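Local coordinates for protein GntR family transcriptional regulator (Streptococcus agalactiae, PDB 7B5U) that binds the second messenger c-di-AMP through the RCK_C domain described here and, as a whole GntR-family regulator, probably binds DNA to control transcription, at residues Ile8-Asp13 and Asp57-Val62; Ser14-Lys19 and Lys72-Leu77; Ala32-Ile37 and Ser51-Gly56. All coordinates share one frame; numbering follows the deposited sequence. Where two conformers were deposited one is given.

Contact 1: Ile8-Asp13 and Asp57-Val62; sequences IIVSED and DHIFFV
Ile8 and Ile59 form an antiparallel hydrogen-bonded pair, and Ile9 and His58 form the non-hydrogen-bonded pair beside it. Ile8 N donates to Ile59 O at 3.0 Å, and Ile59 N returns a bond to Ile8 O at 2.8 Å. A third bond runs from Val10 N to Asp57 O at 3.0 Å. Val10 is the centre of an inverse gamma turn, and the chain beyond it diverges from 57-62.

On one side of the sheet Ile9 lies alongside His58. Ile9 CG1 sits over the centre of the imidazole, 3.6 Å from its centroid and 10° off the ring normal, a clear CH-pi contact. Both residues set their CG or CG1 anti to the carbonyl carbon (chi1 -58° and -60°), which lets the side chains run side by side. His58 ND1 is hydrogen-bonded to Glu7, which helps fix the rotation of the ring.

The side of Ile8 and Ile59 is apolar. Ile8 CG1 packs on Ile59 CB, while Ile8 CG2 meets the edge of the Phe61 ring at CE2, 3.9 Å away. Tyr68 and Met71 of helix 65-74 pack against this side. Past the paired residues, Val10 crosses Ile59 at about a right angle, with Val10 CG1 3.7 Å from Ile59 CD1. Asp57 turns its carboxylate away, to His39 and the backbone of Glu54.

This pairing joins the strand outermost within this chain to its neighbour 58-62 in the four-stranded antiparallel sheet of the RCK_C (TrkA-C) domain, with helix 65-74 packed on the face of Ile8 and Ile59.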
loop_
_atom_site.group_PDB
_atom_site.type_symbol
_atom_site.label_atom_id
_atom_site.label_comp_id
_atom_site.label_asym_id
_atom_site.label_seq_id
_atom_site.Cartn_x
_atom_site.Cartn_y
_atom_site.Cartn_z
ATOM N N ILE A 8 12.416 -4.211 -4.450
ATOM C CA ILE A 8 13.291 -3.774 -5.531
ATOM C C ILE A 8 14.246 -2.711 -5.011
ATOM O O ILE A 8 13.875 -1.867 -4.189
ATOM C CB ILE A 8 12.532 -3.266 -6.777
ATOM C CG1 ILE A 8 11.650 -2.061 -6.444
ATOM C CG2 ILE A 8 11.746 -4.391 -7.433
ATOM C CD1 ILE A 8 11.072 -1.391 -7.682
ATOM N N ILE A 9 15.485 -2.765 -5.488
ATOM C CA ILE A 9 16.493 -1.753 -5.191
ATOM C C ILE A 9 16.572 -0.833 -6.404
ATOM O O ILE A 9 16.934 -1.275 -7.501
ATOM C CB ILE A 9 17.864 -2.392 -4.907
ATOM C CG1 ILE A 9 17.786 -3.389 -3.743
ATOM C CG2 ILE A 9 18.897 -1.291 -4.645
ATOM C CD1 ILE A 9 19.037 -4.243 -3.592
ATOM N N VAL A 10 16.218 0.439 -6.224
ATOM C CA VAL A 10 16.181 1.376 -7.344
ATOM C C VAL A 10 17.564 1.976 -7.572
ATOM O O VAL A 10 17.825 3.158 -7.301
ATOM C CB VAL A 10 15.031 2.402 -7.216
ATOM C CG1 VAL A 10 13.694 1.693 -7.364
ATOM C CG2 VAL A 10 15.076 3.163 -5.879
ATOM N N SER A 11 18.460 1.146 -8.089
ATOM C CA SER A 11 19.864 1.498 -8.232
ATOM C C SER A 11 20.200 2.128 -9.578
ATOM O O SER A 11 21.306 2.662 -9.732
ATOM C CB SER A 11 20.731 0.258 -8.008
ATOM O OG SER A 11 20.350 -0.779 -8.891
ATOM N N GLU A 12 19.297 2.089 -10.547
ATOM C CA GLU A 12 19.567 2.641 -11.867
ATOM C C GLU A 12 19.042 4.072 -11.950
ATOM O O GLU A 12 18.157 4.481 -11.198
ATOM C CB GLU A 12 18.912 1.774 -12.943
ATOM C CG GLU A 12 19.465 0.348 -12.989
ATOM C CD GLU A 12 20.807 0.234 -13.706
ATOM O OE1 GLU A 12 21.227 1.194 -14.386
ATOM O OE2 GLU A 12 21.444 -0.837 -13.596
ATOM N N ASP A 13 19.605 4.838 -12.883
ATOM C CA ASP A 13 19.093 6.180 -13.134
ATOM C C ASP A 13 17.662 6.102 -13.654
ATOM O O ASP A 13 17.296 5.182 -14.401
ATOM C CB ASP A 13 19.966 6.895 -14.166
ATOM C CG ASP A 13 21.380 7.127 -13.685
ATOM O OD1 ASP A 13 21.577 7.255 -12.458
ATOM O OD2 ASP A 13 22.281 7.214 -14.548
ATOM N N ASP A 57 17.473 3.325 -2.797
ATOM C CA ASP A 57 16.488 2.895 -1.817
ATOM C C ASP A 57 15.936 1.516 -2.177
ATOM O O ASP A 57 15.949 1.090 -3.335
ATOM C CB ASP A 57 15.319 3.879 -1.777
ATOM C CG ASP A 57 15.672 5.200 -1.126
ATOM O OD1 ASP A 57 16.796 5.352 -0.608
ATOM O OD2 ASP A 57 14.798 6.097 -1.114
ATOM N N HIS A 58 15.430 0.816 -1.161
ATOM C CA HIS A 58 14.685 -0.418 -1.378
ATOM C C HIS A 58 13.204 -0.104 -1.239
ATOM O O HIS A 58 12.779 0.486 -0.237
ATOM C CB HIS A 58 15.062 -1.495 -0.360
ATOM C CG HIS A 58 16.507 -1.883 -0.367
ATOM N ND1 HIS A 58 16.912 -3.187 -0.181
ATOM C CD2 HIS A 58 17.641 -1.155 -0.518
ATOM C CE1 HIS A 58 18.231 -3.247 -0.220
ATOM N NE2 HIS A 58 18.699 -2.028 -0.428
ATOM N N ILE A 59 12.419 -0.483 -2.245
ATOM C CA ILE A 59 10.971 -0.306 -2.234
ATOM C C ILE A 59 10.342 -1.672 -1.996
ATOM O O ILE A 59 10.599 -2.621 -2.747
ATOM C CB ILE A 59 10.446 0.282 -3.553
ATOM C CG1 ILE A 59 11.190 1.552 -3.971
ATOM C CG2 ILE A 59 8.926 0.498 -3.483
ATOM C CD1 ILE A 59 10.690 2.096 -5.289
ATOM N N PHE A 60 9.510 -1.763 -0.963
ATOM C CA PHE A 60 8.754 -2.968 -0.639
ATOM C C PHE A 60 7.301 -2.720 -1.027
ATOM O O PHE A 60 6.724 -1.713 -0.619
ATOM C CB PHE A 60 8.857 -3.263 0.863
ATOM C CG PHE A 60 10.255 -3.602 1.311
ATOM C CD1 PHE A 60 11.169 -2.601 1.599
ATOM C CD2 PHE A 60 10.657 -4.923 1.439
ATOM C CE1 PHE A 60 12.467 -2.914 1.990
ATOM C CE2 PHE A 60 11.955 -5.235 1.838
ATOM C CZ PHE A 60 12.854 -4.228 2.116
ATOM N N PHE A 61 6.706 -3.622 -1.805
ATOM C CA PHE A 61 5.365 -3.379 -2.323
ATOM C C PHE A 61 4.622 -4.696 -2.507
ATOM O O PHE A 61 5.235 -5.746 -2.725
ATOM C CB PHE A 61 5.393 -2.602 -3.647
ATOM C CG PHE A 61 6.114 -3.314 -4.759
ATOM C CD1 PHE A 61 5.423 -4.108 -5.652
ATOM C CD2 PHE A 61 7.488 -3.160 -4.928
ATOM C CE1 PHE A 61 6.090 -4.766 -6.687
ATOM C CE2 PHE A 61 8.150 -3.815 -5.954
ATOM C CZ PHE A 61 7.454 -4.603 -6.838
ATOM N N VAL A 62 3.290 -4.633 -2.415
ATOM C CA VAL A 62 2.442 -5.782 -2.675
ATOM C C VAL A 62 1.847 -5.680 -4.070
ATOM O O VAL A 62 1.699 -4.598 -4.647
ATOM C CB VAL A 62 1.354 -6.015 -1.600
ATOM C CG1 VAL A 62 1.997 -6.300 -0.255
ATOM C CG2 VAL A 62 0.374 -4.844 -1.531
#

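Contact 2: Ser14-Lys19 and Lys72-Leu77; sequences SEHLGK and KTYFNL
Ser14 faces the end of helix 65-74, and its hydroxyl reaches that end through water. The water lies 2.6 Å from Ser14 OG and donates a bond of 2.9 Å to Tyr74 O. Ser14 OG also accepts from His16 N at 3.0 Å, the bond that defines an ST turn. This turn coincides with a type I beta turn from Ser14 to Leu17. The same oxygen thus serves the turn and, through water, the helix end.

Glu15 lays its CG over the centre of one face of the His16 ring. Tyr74 takes the opposite face, and the imidazole is sandwiched. The His16 and Tyr74 rings form an offset stack, with centroids 3.6 Å apart and planes at 8°. Tyr74 CG is anti to the backbone N (chi1 -173°), and the phenol swings out from the helix to lie flat on the imidazole. His16 CB packs on Phe75 CE2 at 3.8 Å. Leu24 of helix 21-24 touches both stacked side chains.

Further on, Lys19 turns back and its NZ bonds to Glu15 O at 2.7 Å, closing the loop on itself.

In the partner segment, Asn76 is the C-prime residue of a Schellman motif, with Leu77 N bonded to Lys72 O and Asn76 N to Thr73 O. The contact thus sets a turn-rich surface loop of the RCK_C domain against a Schellman-capped helix C-terminus.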
loop_
_atom_site.group_PDB
_atom_site.type_symbol
_atom_site.label_atom_id
_atom_site.label_comp_id
_atom_site.label_asym_id
_atom_site.label_seq_id
_atom_site.Cartn_x
_atom_site.Cartn_y
_atom_site.Cartn_z
ATOM N N SER A 14 16.840 7.069 -13.248
ATOM C CA SER A 14 15.433 7.053 -13.613
ATOM C C SER A 14 14.838 8.429 -13.388
ATOM O O SER A 14 15.069 9.042 -12.344
ATOM C CB SER A 14 14.651 6.044 -12.761
ATOM O OG SER A 14 13.248 6.180 -12.946
ATOM N N GLU A 15 14.012 8.868 -14.341
ATOM C CA GLU A 15 13.247 10.105 -14.202
ATOM C C GLU A 15 12.356 10.102 -12.966
ATOM O O GLU A 15 11.888 11.167 -12.543
ATOM C CB GLU A 15 12.360 10.285 -15.432
ATOM C CG GLU A 15 11.377 9.117 -15.600
ATOM C CD GLU A 15 10.381 9.298 -16.731
ATOM O OE1 GLU A 15 9.659 10.311 -16.732
ATOM O OE2 GLU A 15 10.309 8.412 -17.610
ATOM N N HIS A 16 12.072 8.938 -12.401
ATOM C CA HIS A 16 11.176 8.864 -11.263
ATOM C C HIS A 16 11.878 9.100 -9.931
ATOM O O HIS A 16 11.199 9.325 -8.924
ATOM C CB HIS A 16 10.435 7.527 -11.290
ATOM C CG HIS A 16 9.707 7.277 -12.574
ATOM N ND1 HIS A 16 8.803 8.168 -13.110
ATOM C CD2 HIS A 16 9.765 6.238 -13.441
ATOM C CE1 HIS A 16 8.333 7.686 -14.247
ATOM N NE2 HIS A 16 8.907 6.519 -14.470
ATOM N N LEU A 17 13.208 9.102 -9.898
ATOM C CA LEU A 17 13.916 9.291 -8.643
ATOM C C LEU A 17 13.890 10.755 -8.230
ATOM O O LEU A 17 13.827 11.663 -9.060
ATOM C CB LEU A 17 15.346 8.771 -8.745
ATOM C CG LEU A 17 15.459 7.273 -9.016
ATOM C CD1 LEU A 17 16.919 6.905 -9.272
ATOM C CD2 LEU A 17 14.872 6.487 -7.851
ATOM N N GLY A 18 13.938 10.979 -6.925
ATOM C CA GLY A 18 13.827 12.326 -6.410
ATOM C C GLY A 18 12.418 12.871 -6.405
ATOM O O GLY A 18 12.232 14.076 -6.194
ATOM N N LYS A 19 11.425 12.032 -6.651
ATOM C CA LYS A 19 10.022 12.403 -6.608
ATOM C C LYS A 19 9.322 11.694 -5.458
ATOM O O LYS A 19 9.762 10.644 -4.978
ATOM C CB LYS A 19 9.343 12.049 -7.933
ATOM C CG LYS A 19 9.924 12.784 -9.135
ATOM C CD LYS A 19 8.826 13.151 -10.117
ATOM C CE LYS A 19 9.373 13.824 -11.366
ATOM N NZ LYS A 19 9.770 12.830 -12.400
ATOM N N LYS A 72 9.515 -2.966 -12.061
ATOM C CA LYS A 72 10.877 -3.085 -12.556
ATOM C C LYS A 72 11.082 -2.255 -13.819
ATOM O O LYS A 72 12.107 -1.580 -13.971
ATOM C CB LYS A 72 11.189 -4.559 -12.790
ATOM C CG LYS A 72 12.147 -4.818 -13.917
ATOM C CD LYS A 72 12.366 -6.301 -14.096
ATOM C CE LYS A 72 13.703 -6.665 -13.551
ATOM N NZ LYS A 72 14.113 -7.961 -14.087
ATOM N N THR A 73 10.112 -2.282 -14.732
ATOM C CA THR A 73 10.229 -1.476 -15.945
ATOM C C THR A 73 10.176 0.009 -15.624
ATOM O O THR A 73 10.959 0.805 -16.158
ATOM C CB THR A 73 9.106 -1.855 -16.907
ATOM O OG1 THR A 73 9.207 -3.249 -17.215
ATOM C CG2 THR A 73 9.193 -1.061 -18.196
ATOM N N TYR A 74 9.252 0.387 -14.749
ATOM C CA TYR A 74 9.040 1.780 -14.394
ATOM C C TYR A 74 10.299 2.411 -13.815
ATOM O O TYR A 74 10.586 3.586 -14.082
ATOM C CB TYR A 74 7.879 1.840 -13.401
ATOM C CG TYR A 74 7.381 3.207 -13.019
ATOM C CD1 TYR A 74 6.571 3.935 -13.876
ATOM C CD2 TYR A 74 7.679 3.744 -11.776
ATOM C CE1 TYR A 74 6.085 5.179 -13.511
ATOM C CE2 TYR A 74 7.194 4.980 -11.401
ATOM C CZ TYR A 74 6.402 5.688 -12.271
ATOM O OH TYR A 74 5.919 6.923 -11.896
ATOM N N PHE A 75 11.068 1.659 -13.024
ATOM C CA PHE A 75 12.281 2.181 -12.409
ATOM C C PHE A 75 13.556 1.830 -13.182
ATOM O O PHE A 75 14.656 1.908 -12.619
ATOM C CB PHE A 75 12.365 1.755 -10.944
ATOM C CG PHE A 75 11.431 2.516 -10.044
ATOM C CD1 PHE A 75 10.294 1.927 -9.536
ATOM C CD2 PHE A 75 11.686 3.838 -9.729
ATOM C CE1 PHE A 75 9.436 2.646 -8.711
ATOM C CE2 PHE A 75 10.842 4.556 -8.904
ATOM C CZ PHE A 75 9.714 3.960 -8.395
ATOM N N ASN A 76 13.431 1.449 -14.457
ATOM C CA ASN A 76 14.593 1.298 -15.339
ATOM C C ASN A 76 15.499 0.149 -14.891
ATOM O O ASN A 76 16.724 0.236 -14.976
ATOM C CB ASN A 76 15.382 2.609 -15.497
ATOM C CG ASN A 76 16.407 2.534 -16.609
ATOM O OD1 ASN A 76 16.191 1.860 -17.626
ATOM N ND2 ASN A 76 17.544 3.202 -16.419
ATOM N N LEU A 77 14.888 -0.951 -14.445
ATOM C CA LEU A 77 15.615 -2.104 -13.931
ATOM C C LEU A 77 15.584 -3.302 -14.881
ATOM O O LEU A 77 15.850 -4.429 -14.453
ATOM C CB LEU A 77 15.084 -2.498 -12.552
ATOM C CG LEU A 77 15.228 -1.451 -11.439
ATOM C CD1 LEU A 77 14.562 -1.908 -10.148
ATOM C CD2 LEU A 77 16.693 -1.164 -11.205
HETATM O O HOH W 1 12.789 5.124 -15.292
#

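Contact 3: Ala32-Ile37 and Ser51-Gly56; sequences ATIVAI and SVIEQG. With 2BA ((2R,3R,3aS,5R,7aR,9R,10R,10aS,12R,14aR)-2,9-bis(6-amino-9H-purin-9-yl)octahydro-2H,7H-difuro[3,2-d:3',2'-j][1,3,7,9,2,8 ]tetraoxadiphosphacyclododecine-3,5,10,12-tetrol 5,12-dioxide), chain C.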
loop_
_atom_site.group_PDB
_atom_site.type_symbol
_atom_site.label_atom_id
_atom_site.label_comp_id
_atom_site.label_asym_id
_atom_site.label_seq_id
_atom_site.Cartn_x
_atom_site.Cartn_y
_atom_site.Cartn_z
ATOM N N ALA A 32 1.134 -1.205 -8.049
ATOM C CA ALA A 32 1.768 -1.586 -6.795
ATOM C C ALA A 32 1.290 -0.733 -5.632
ATOM O O ALA A 32 1.067 0.473 -5.779
ATOM C CB ALA A 32 3.278 -1.422 -6.922
ATOM N N THR A 33 1.176 -1.359 -4.465
ATOM C CA THR A 33 0.953 -0.633 -3.220
ATOM C C THR A 33 2.230 -0.737 -2.396
ATOM O O THR A 33 2.607 -1.837 -1.958
ATOM C CB THR A 33 -0.238 -1.200 -2.453
ATOM O OG1 THR A 33 -1.418 -1.099 -3.263
ATOM C CG2 THR A 33 -0.473 -0.430 -1.162
ATOM N N ILE A 34 2.910 0.395 -2.217
ATOM C CA ILE A 34 4.166 0.423 -1.470
ATOM C C ILE A 34 3.873 0.340 0.024
ATOM O O ILE A 34 3.086 1.129 0.561
ATOM C CB ILE A 34 4.977 1.685 -1.810
ATOM C CG1 ILE A 34 5.381 1.693 -3.292
ATOM C CG2 ILE A 34 6.180 1.796 -0.883
ATOM C CD1 ILE A 34 6.001 3.009 -3.748
ATOM N N VAL A 35 4.499 -0.629 0.696
ATOM C CA VAL A 35 4.306 -0.818 2.130
ATOM C C VAL A 35 5.429 -0.205 2.948
ATOM O O VAL A 35 5.221 0.135 4.113
ATOM C CB VAL A 35 4.090 -2.296 2.502
ATOM C CG1 VAL A 35 2.845 -2.805 1.849
ATOM C CG2 VAL A 35 5.284 -3.157 2.128
ATOM N N ALA A 36 6.618 -0.074 2.360
ATOM C CA ALA A 36 7.735 0.512 3.083
ATOM C C ALA A 36 8.806 0.964 2.102
ATOM O O ALA A 36 8.933 0.414 1.008
ATOM C CB ALA A 36 8.357 -0.480 4.072
ATOM N N ILE A 37 9.578 1.968 2.522
ATOM C CA ILE A 37 10.793 2.390 1.836
ATOM C C ILE A 37 11.949 2.217 2.804
ATOM O O ILE A 37 11.862 2.636 3.965
ATOM C CB ILE A 37 10.725 3.859 1.380
ATOM C CG1 ILE A 37 9.563 4.085 0.423
ATOM C CG2 ILE A 37 12.049 4.274 0.736
ATOM C CD1 ILE A 37 9.215 5.540 0.269
ATOM N N SER A 51 6.414 10.747 0.960
ATOM C CA SER A 51 7.699 10.068 1.013
ATOM C C SER A 51 8.347 10.085 -0.362
ATOM O O SER A 51 7.676 9.901 -1.383
ATOM C CB SER A 51 7.497 8.632 1.493
ATOM O OG SER A 51 7.218 8.586 2.883
ATOM N N VAL A 52 9.656 10.326 -0.389
ATOM C CA VAL A 52 10.412 10.466 -1.632
ATOM C C VAL A 52 11.207 9.194 -1.890
ATOM O O VAL A 52 11.687 8.541 -0.956
ATOM C CB VAL A 52 11.334 11.702 -1.563
ATOM C CG1 VAL A 52 12.136 11.886 -2.853
ATOM C CG2 VAL A 52 10.510 12.945 -1.285
ATOM N N ILE A 53 11.315 8.819 -3.155
ATOM C CA ILE A 53 12.110 7.667 -3.547
ATOM C C ILE A 53 13.426 8.169 -4.125
ATOM O O ILE A 53 13.445 8.914 -5.110
ATOM C CB ILE A 53 11.347 6.764 -4.525
ATOM C CG1 ILE A 53 10.054 6.271 -3.873
ATOM C CG2 ILE A 53 12.215 5.586 -4.947
ATOM C CD1 ILE A 53 9.147 5.508 -4.812
ATOM N N GLU A 54 14.537 7.763 -3.503
ATOM C CA GLU A 54 15.873 8.195 -3.898
ATOM C C GLU A 54 16.688 7.018 -4.411
ATOM O O GLU A 54 16.399 5.859 -4.108
ATOM C CB GLU A 54 16.621 8.801 -2.707
ATOM C CG GLU A 54 15.800 9.713 -1.813
ATOM C CD GLU A 54 15.714 11.127 -2.329
ATOM O OE1 GLU A 54 15.981 11.336 -3.533
ATOM O OE2 GLU A 54 15.383 12.031 -1.526
ATOM N N GLN A 55 17.732 7.327 -5.171
ATOM C CA GLN A 55 18.506 6.259 -5.784
ATOM C C GLN A 55 19.150 5.386 -4.715
ATOM O O GLN A 55 19.703 5.881 -3.729
ATOM C CB GLN A 55 19.574 6.817 -6.720
ATOM C CG GLN A 55 20.181 5.718 -7.582
ATOM C CD GLN A 55 20.986 6.278 -8.732
ATOM O OE1 GLN A 55 22.100 6.782 -8.547
ATOM N NE2 GLN A 55 20.436 6.198 -9.937
ATOM N N GLY A 56 19.075 4.074 -4.917
ATOM C CA GLY A 56 19.607 3.128 -3.964
ATOM C C GLY A 56 18.623 2.673 -2.911
ATOM O O GLY A 56 18.911 1.705 -2.189
HETATM P P 2BA C . -4.907 6.719 -5.472
HETATM O O1P 2BA C . -4.426 5.320 -5.561
HETATM O O2P 2BA C . -5.909 7.174 -6.479
HETATM O "O5'" 2BA C . -5.457 6.943 -3.961
HETATM C "C5'" 2BA C . -6.162 8.122 -3.649
HETATM C "C4'" 2BA C . -6.256 8.205 -2.098
HETATM O "O4'" 2BA C . -6.979 7.179 -1.650
HETATM C "C3'" 2BA C . -4.863 8.154 -1.422
HETATM O "O3'" 2BA C . -4.362 9.440 -1.352
HETATM C "C2'" 2BA C . -5.238 7.479 -0.079
HETATM O "O2'" 2BA C . -5.667 8.496 0.922
HETATM C "C1'" 2BA C . -6.222 6.612 -0.390
HETATM N N9 2BA C . -5.785 5.257 -0.708
HETATM C C8 2BA C . -5.744 4.726 -1.957
HETATM N N7 2BA C . -5.278 3.465 -1.866
HETATM C C5 2BA C . -5.025 3.251 -0.550
HETATM C C6 2BA C . -4.555 2.180 0.163
HETATM N N6 2BA C . -4.176 0.929 -0.414
HETATM N N1 2BA C . -4.436 2.270 1.488
HETATM C C2 2BA C . -4.749 3.419 2.144
HETATM N N3 2BA C . -5.234 4.480 1.479
HETATM C C4 2BA C . -5.343 4.350 0.142
HETATM P P1 2BA C . -2.754 9.710 -1.103
HETATM O O1P1 2BA C . -2.235 8.892 0.029
HETATM O O2P1 2BA C . -2.592 11.186 -0.976
HETATM O "O5'1" 2BA C . -2.044 9.143 -2.459
HETATM C "C5'1" 2BA C . -2.215 9.854 -3.669
HETATM C "C4'1" 2BA C . -1.717 8.919 -4.819
HETATM O "O4'1" 2BA C . -0.428 8.641 -4.655
HETATM C "C3'1" 2BA C . -2.499 7.583 -4.834
HETATM O "O3'1" 2BA C . -3.639 7.768 -5.599
HETATM C "C2'1" 2BA C . -1.414 6.639 -5.413
HETATM O "O2'1" 2BA C . -1.447 6.664 -6.911
HETATM C "C1'1" 2BA C . -0.243 7.103 -4.931
HETATM N N91 2BA C . 0.199 6.520 -3.669
HETATM C C81 2BA C . 0.142 7.068 -2.427
HETATM N N71 2BA C . 0.620 6.189 -1.528
HETATM C C51 2BA C . 0.946 5.079 -2.234
HETATM C C61 2BA C . 1.463 3.840 -1.898
HETATM N N61 2BA C . 1.804 3.506 -0.549
HETATM N N11 2BA C . 1.700 2.946 -2.834
HETATM C C21 2BA C . 1.393 3.212 -4.124
HETATM N N31 2BA C . 0.898 4.392 -4.512
HETATM C C41 2BA C . 0.671 5.289 -3.537
#
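The start of strand 33-39 forms part of the c-di-AMP pocket of the RCK_C domain, and Ile34 joins it to the apolar core behind. The backbone of Ile34 reads one adenine of the ligand with a pair of bonds. Ile34 N donates to N11 of the ligand at 2.9 Å, with an N-H...N angle of 164°, and the exocyclic N61 donates to Ile34 O, also at 2.9 Å. The ligand is gripped by both subunits: Asn25 and His28 of each bond to it, and so does Ile34 N of the second subunit.

The side chain of Ile34 leads from the strand toward segment 51-56. Its CD1 meets Ile53 CD1 tip to tip at 4.2 Å in one of the two conformers of Ile53. Ile21 of helix 21-24 touches Ile34, Ile37 and Ile53 and closes the cluster. Beyond Ile34 the strand carries a classic beta bulge, in which Val35 and Ala36 both face Phe60. Ile37 comes next on the core side. It too has two conformers, and one carries CD1 across to Ser51 CB, just before the weakly bonded strand 52-53. Ser51 OG is hydrogen-bonded to Pro47 O.

Overall arrangement
From the N terminus, strand 6-9 enters the sheet first. Contact 1 pairs it with strand 58-62 and closes a long loop. Segment 14-19 follows and meets the end of helix 65-74 in contact 2, closing a second long loop. This helix comes after strand 58-62, so contacts 1 and 2 cross along the chain. Contact 3, between 32-37 and 51-56, closes a short loop that holds strand 42-45 and is nested inside both. Val10 packs on Phe75 and Asp13 O bonds to Asn76 ND2, joining contacts 1 and 2. Phe60 O to Val35 N joins contacts 1 and 3 within the sheet. Gly18 and Lys19 bond to Ile53, linking contact 2 to contact 3.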